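Local structure of PKS_KS domain-containing protein (Photorhabdus luminescens subsp. laumondii, 6SMO) at residues N339-N342 and E343-I347; A372-N375 and A376-V380. The protein probably acts as a 3-oxoacyl-[acyl-carrier-protein] synthase of the thiolase-like superfamily, and binds a pentaketo dodecanal chain in its pocket. All coordinates share one frame; numbering follows the deposited sequence.

Interaction 1. Residues N339-N342 and E343-I347; sequences NDIN and ESNAI
Ser344 and Asp340 meet one turn apart in a local i to i+4 contact within helix 337-350, in the C-terminal half of the ketosynthase. The carbonyl oxygen of Asp340 is gripped twice: Ser344 OG gives it a hydrogen bond of 2.8 Å, and Ser344 N a second of 3.2 Å, the two donors coming from opposite faces of the carbonyl plane. With OG beside its own backbone N (chi1 -63°), the hydroxyl folds back along the helix to reach that oxygen. On the next flank Ile341 and Asn345 lie side by side and point the same way, CG1 of Ile341 3.6 Å from ND2 of Asn345. The extended Glu343 chain runs back past Asn339, CG lying 3.6 Å from the Asn339 carbonyl oxygen. Polar partners beyond the helix hold the side-chain ends: Ser344 OG is also hydrogen-bonded to Tyr408 OH, Asn345 ND2 to Ala303 O, the Glu343 carboxylate to the backbone N of His332 and Gly333, and Asp340 OD2 to Phe251 N. Helix 337-350 is the crossover of the beta-alpha-beta unit between strands 326-330 and 360-361; Glu343 and Ile347 rest on Leu424 of strand 420-427, while Asn342 and Ala346 pack on Met308 of helix 306-319.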
loop_
_atom_site.group_PDB
_atom_site.type_symbol
_atom_site.label_atom_id
_atom_site.label_comp_id
_atom_site.label_asym_id
_atom_site.label_seq_id
_atom_site.Cartn_x
_atom_site.Cartn_y
_atom_site.Cartn_z
ATOM N N ASN B 339 7.961 -15.441 9.909
ATOM C CA ASN B 339 7.088 -14.404 10.526
ATOM C C ASN B 339 6.912 -14.677 12.026
ATOM O O ASN B 339 7.053 -13.724 12.816
ATOM C CB ASN B 339 5.714 -14.323 9.857
ATOM C CG ASN B 339 4.813 -13.285 10.493
ATOM O OD1 ASN B 339 3.903 -13.625 11.246
ATOM N ND2 ASN B 339 5.069 -12.017 10.214
ATOM N N ASP B 340 6.591 -15.920 12.394
ATOM C CA ASP B 340 6.194 -16.310 13.775
ATOM C C ASP B 340 7.402 -16.219 14.714
ATOM O O ASP B 340 7.206 -15.818 15.878
ATOM C CB ASP B 340 5.568 -17.707 13.797
ATOM C CG ASP B 340 4.254 -17.810 13.038
ATOM O OD1 ASP B 340 3.885 -16.832 12.355
ATOM O OD2 ASP B 340 3.609 -18.871 13.139
ATOM N N ILE B 341 8.595 -16.589 14.234
ATOM C CA ILE B 341 9.876 -16.479 14.999
ATOM C C ILE B 341 10.232 -14.993 15.154
ATOM O O ILE B 341 10.720 -14.619 16.240
ATOM C CB ILE B 341 11.009 -17.298 14.338
ATOM C CG1 ILE B 341 12.231 -17.410 15.256
ATOM C CG2 ILE B 341 11.388 -16.742 12.970
ATOM C CD1 ILE B 341 13.190 -18.519 14.879
ATOM N N ASN B 342 9.974 -14.185 14.118
ATOM C CA ASN B 342 10.277 -12.727 14.069
ATOM C C ASN B 342 9.491 -12.004 15.169
ATOM O O ASN B 342 10.101 -11.183 15.883
ATOM C CB ASN B 342 9.986 -12.139 12.683
ATOM C CG ASN B 342 10.146 -10.636 12.615
ATOM O OD1 ASN B 342 9.250 -9.892 13.008
ATOM N ND2 ASN B 342 11.272 -10.176 12.094
ATOM N N GLU B 343 8.193 -12.300 15.292
ATOM C CA GLU B 343 7.263 -11.640 16.250
ATOM C C GLU B 343 7.572 -12.089 17.683
ATOM O O GLU B 343 7.528 -11.231 18.586
ATOM C CB GLU B 343 5.809 -11.954 15.890
ATOM C CG GLU B 343 5.322 -11.219 14.657
ATOM C CD GLU B 343 3.823 -11.308 14.436
ATOM O OE1 GLU B 343 3.334 -12.417 14.137
ATOM O OE2 GLU B 343 3.145 -10.273 14.579
ATOM N N SER B 344 7.849 -13.381 17.885
ATOM C CA SER B 344 8.169 -13.984 19.206
ATOM C C SER B 344 9.408 -13.304 19.799
ATOM O O SER B 344 9.346 -12.888 20.973
ATOM C CB SER B 344 8.359 -15.475 19.094
ATOM O OG SER B 344 7.160 -16.103 18.664
ATOM N N ASN B 345 10.477 -13.183 19.005
ATOM C CA ASN B 345 11.765 -12.557 19.411
ATOM C C ASN B 345 11.576 -11.042 19.583
ATOM O O ASN B 345 12.282 -10.462 20.431
ATOM C CB ASN B 345 12.888 -12.871 18.418
ATOM C CG ASN B 345 13.328 -14.320 18.455
ATOM O OD1 ASN B 345 13.306 -14.958 19.507
ATOM N ND2 ASN B 345 13.739 -14.848 17.314
ATOM N N ALA B 346 10.671 -10.430 18.812
ATOM C CA ALA B 346 10.340 -8.986 18.881
ATOM C C ALA B 346 9.689 -8.666 20.233
ATOM O O ALA B 346 10.116 -7.685 20.875
ATOM C CB ALA B 346 9.445 -8.592 17.731
ATOM N N ILE B 347 8.704 -9.473 20.647
ATOM C CA ILE B 347 7.979 -9.340 21.949
ATOM C C ILE B 347 8.967 -9.600 23.094
ATOM O O ILE B 347 8.876 -8.895 24.119
ATOM C CB ILE B 347 6.758 -10.284 22.001
ATOM C CG1 ILE B 347 5.704 -9.899 20.959
ATOM C CG2 ILE B 347 6.159 -10.334 23.400
ATOM C CD1 ILE B 347 4.749 -11.016 20.604
#

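Interaction 2. Residues A372-N375 and A376-V380; sequences AAAN and AIESV
Ile377 lies back over the carbonyl of Ala373, one turn earlier in helix 372-388, on the closely packed flank of this contact. The Ala373 oxygen accepts the backbone N-H of Ile377 in a nearly straight hydrogen bond of 3.0 Å (N-H...O 166°), while CG1 and CD1 of Ile377 lie over the face of the same carbonyl. CG1 sits beside the backbone N (chi1 -64°), and that brings the CD1 end there. The methyl of Ala373 is only loosely met, its CB 4.2 Å from CD1 of Ile377. Neighbouring side chains pack directly against this apolar flank: Val36 of strand 29-37 and Leu363 on Ile377, and Glu219 of strand 212-219 on Ala373. The stretch belongs to the buried helix 372-388 of the thiolase-like fold, near the centre of the chain and against strands of the large mixed sheet; the side chain of Ala374 is about 7 Å from the bound pentaketo dodecanal.

The polar flank is joined more loosely, for although it too is buried, the side-chain ends of Asn375 and Glu378 meet only through a water. That water donates to Asn375 OD1 at 2.7 Å and to Glu378 OE1 at 2.9 Å. Glu378 runs back extended over the Ala374 carbonyl, OE2 coming to 3.7 Å from CB of Ala374 and forming a salt bridge with Lys364. The Asn375 amide is held at both ends, ND2 by the carbonyl oxygen of Cys191, a residue of the ligand pocket, and OD1 also by Ser425 OG. One turn on, Ser379 OG donates to the Asn375 carbonyl oxygen at 3.0 Å from above the carbonyl plane, and Ser379 N reaches that oxygen from the opposite face.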
loop_
_atom_site.group_PDB
_atom_site.type_symbol
_atom_site.label_atom_id
_atom_site.label_comp_id
_atom_site.label_asym_id
_atom_site.label_seq_id
_atom_site.Cartn_x
_atom_site.Cartn_y
_atom_site.Cartn_z
ATOM N N ALA B 372 -4.179 -7.322 3.549
ATOM C CA ALA B 372 -4.542 -6.043 4.196
ATOM C C ALA B 372 -5.808 -6.229 5.034
ATOM O O ALA B 372 -5.843 -5.735 6.164
ATOM C CB ALA B 372 -4.769 -5.003 3.136
ATOM N N ALA B 373 -6.774 -6.995 4.524
ATOM C CA ALA B 373 -8.057 -7.235 5.219
ATOM C C ALA B 373 -7.856 -7.932 6.573
ATOM O O ALA B 373 -8.653 -7.670 7.468
ATOM C CB ALA B 373 -9.009 -7.975 4.319
ATOM N N ALA B 374 -6.845 -8.795 6.701
ATOM C CA ALA B 374 -6.552 -9.545 7.943
ATOM C C ALA B 374 -6.291 -8.584 9.104
ATOM O O ALA B 374 -6.732 -8.892 10.198
ATOM C CB ALA B 374 -5.362 -10.438 7.726
ATOM N N ASN B 375 -5.600 -7.471 8.867
ATOM C CA ASN B 375 -5.329 -6.489 9.948
ATOM C C ASN B 375 -6.640 -5.942 10.514
ATOM O O ASN B 375 -6.762 -5.893 11.727
ATOM C CB ASN B 375 -4.527 -5.295 9.441
ATOM C CG ASN B 375 -3.218 -5.699 8.815
ATOM O OD1 ASN B 375 -2.623 -6.690 9.212
ATOM N ND2 ASN B 375 -2.761 -4.930 7.847
ATOM N N ALA B 376 -7.566 -5.568 9.634
ATOM C CA ALA B 376 -8.881 -4.965 9.959
ATOM C C ALA B 376 -9.771 -5.992 10.670
ATOM O O ALA B 376 -10.372 -5.631 11.698
ATOM C CB ALA B 376 -9.535 -4.446 8.703
ATOM N N ILE B 377 -9.847 -7.219 10.141
ATOM C CA ILE B 377 -10.687 -8.328 10.695
ATOM C C ILE B 377 -10.191 -8.658 12.111
ATOM O O ILE B 377 -11.041 -8.841 13.004
ATOM C CB ILE B 377 -10.677 -9.562 9.766
ATOM C CG1 ILE B 377 -11.310 -9.258 8.405
ATOM C CG2 ILE B 377 -11.357 -10.750 10.434
ATOM C CD1 ILE B 377 -10.906 -10.218 7.310
ATOM N N GLU B 378 -8.869 -8.733 12.300
ATOM C CA GLU B 378 -8.218 -8.981 13.617
ATOM C C GLU B 378 -8.432 -7.774 14.539
ATOM O O GLU B 378 -8.546 -7.986 15.760
ATOM C CB GLU B 378 -6.725 -9.265 13.442
ATOM C CG GLU B 378 -6.427 -10.642 12.880
ATOM C CD GLU B 378 -5.013 -10.818 12.352
ATOM O OE1 GLU B 378 -4.071 -10.311 12.996
ATOM O OE2 GLU B 378 -4.856 -11.460 11.291
ATOM N N SER B 379 -8.468 -6.560 13.977
ATOM C CA SER B 379 -8.746 -5.290 14.702
ATOM C C SER B 379 -10.202 -5.266 15.186
ATOM O O SER B 379 -10.441 -4.744 16.293
ATOM C CB SER B 379 -8.426 -4.078 13.857
ATOM O OG SER B 379 -7.031 -3.814 13.858
ATOM N N VAL B 380 -11.136 -5.798 14.388
ATOM C CA VAL B 380 -12.572 -5.963 14.772
ATOM C C VAL B 380 -12.650 -6.989 15.910
ATOM O O VAL B 380 -13.342 -6.711 16.909
ATOM C CB VAL B 380 -13.450 -6.374 13.572
ATOM C CG1 VAL B 380 -14.824 -6.866 14.007
ATOM C CG2 VAL B 380 -13.592 -5.243 12.564
HETATM O O HOH W 1 -2.623 -8.887 10.859
#

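Following the chain from the N terminus, strand 326-330 leads into helix 337-350, where interaction 1 spans one helical turn; the chain then returns to the sheet at strand 360-361, passes helix 364-367 and enters helix 372-388, which holds interaction 2. Each contact closes no more than a turn of its own helix, and the two follow in series, neither nesting nor crossing. The centres of interaction 1 and interaction 2 are about 19 Å apart. The nearest atoms of interaction 1 and interaction 2 are about 7 Å apart, without touching. Strand 420-427 comes between them in its contacts: its Leu424 meets 343-347, while its Ser425 bonds to Asn375 of 372-375. The large mixed sheet is thus the common ground of the outer and the central helix.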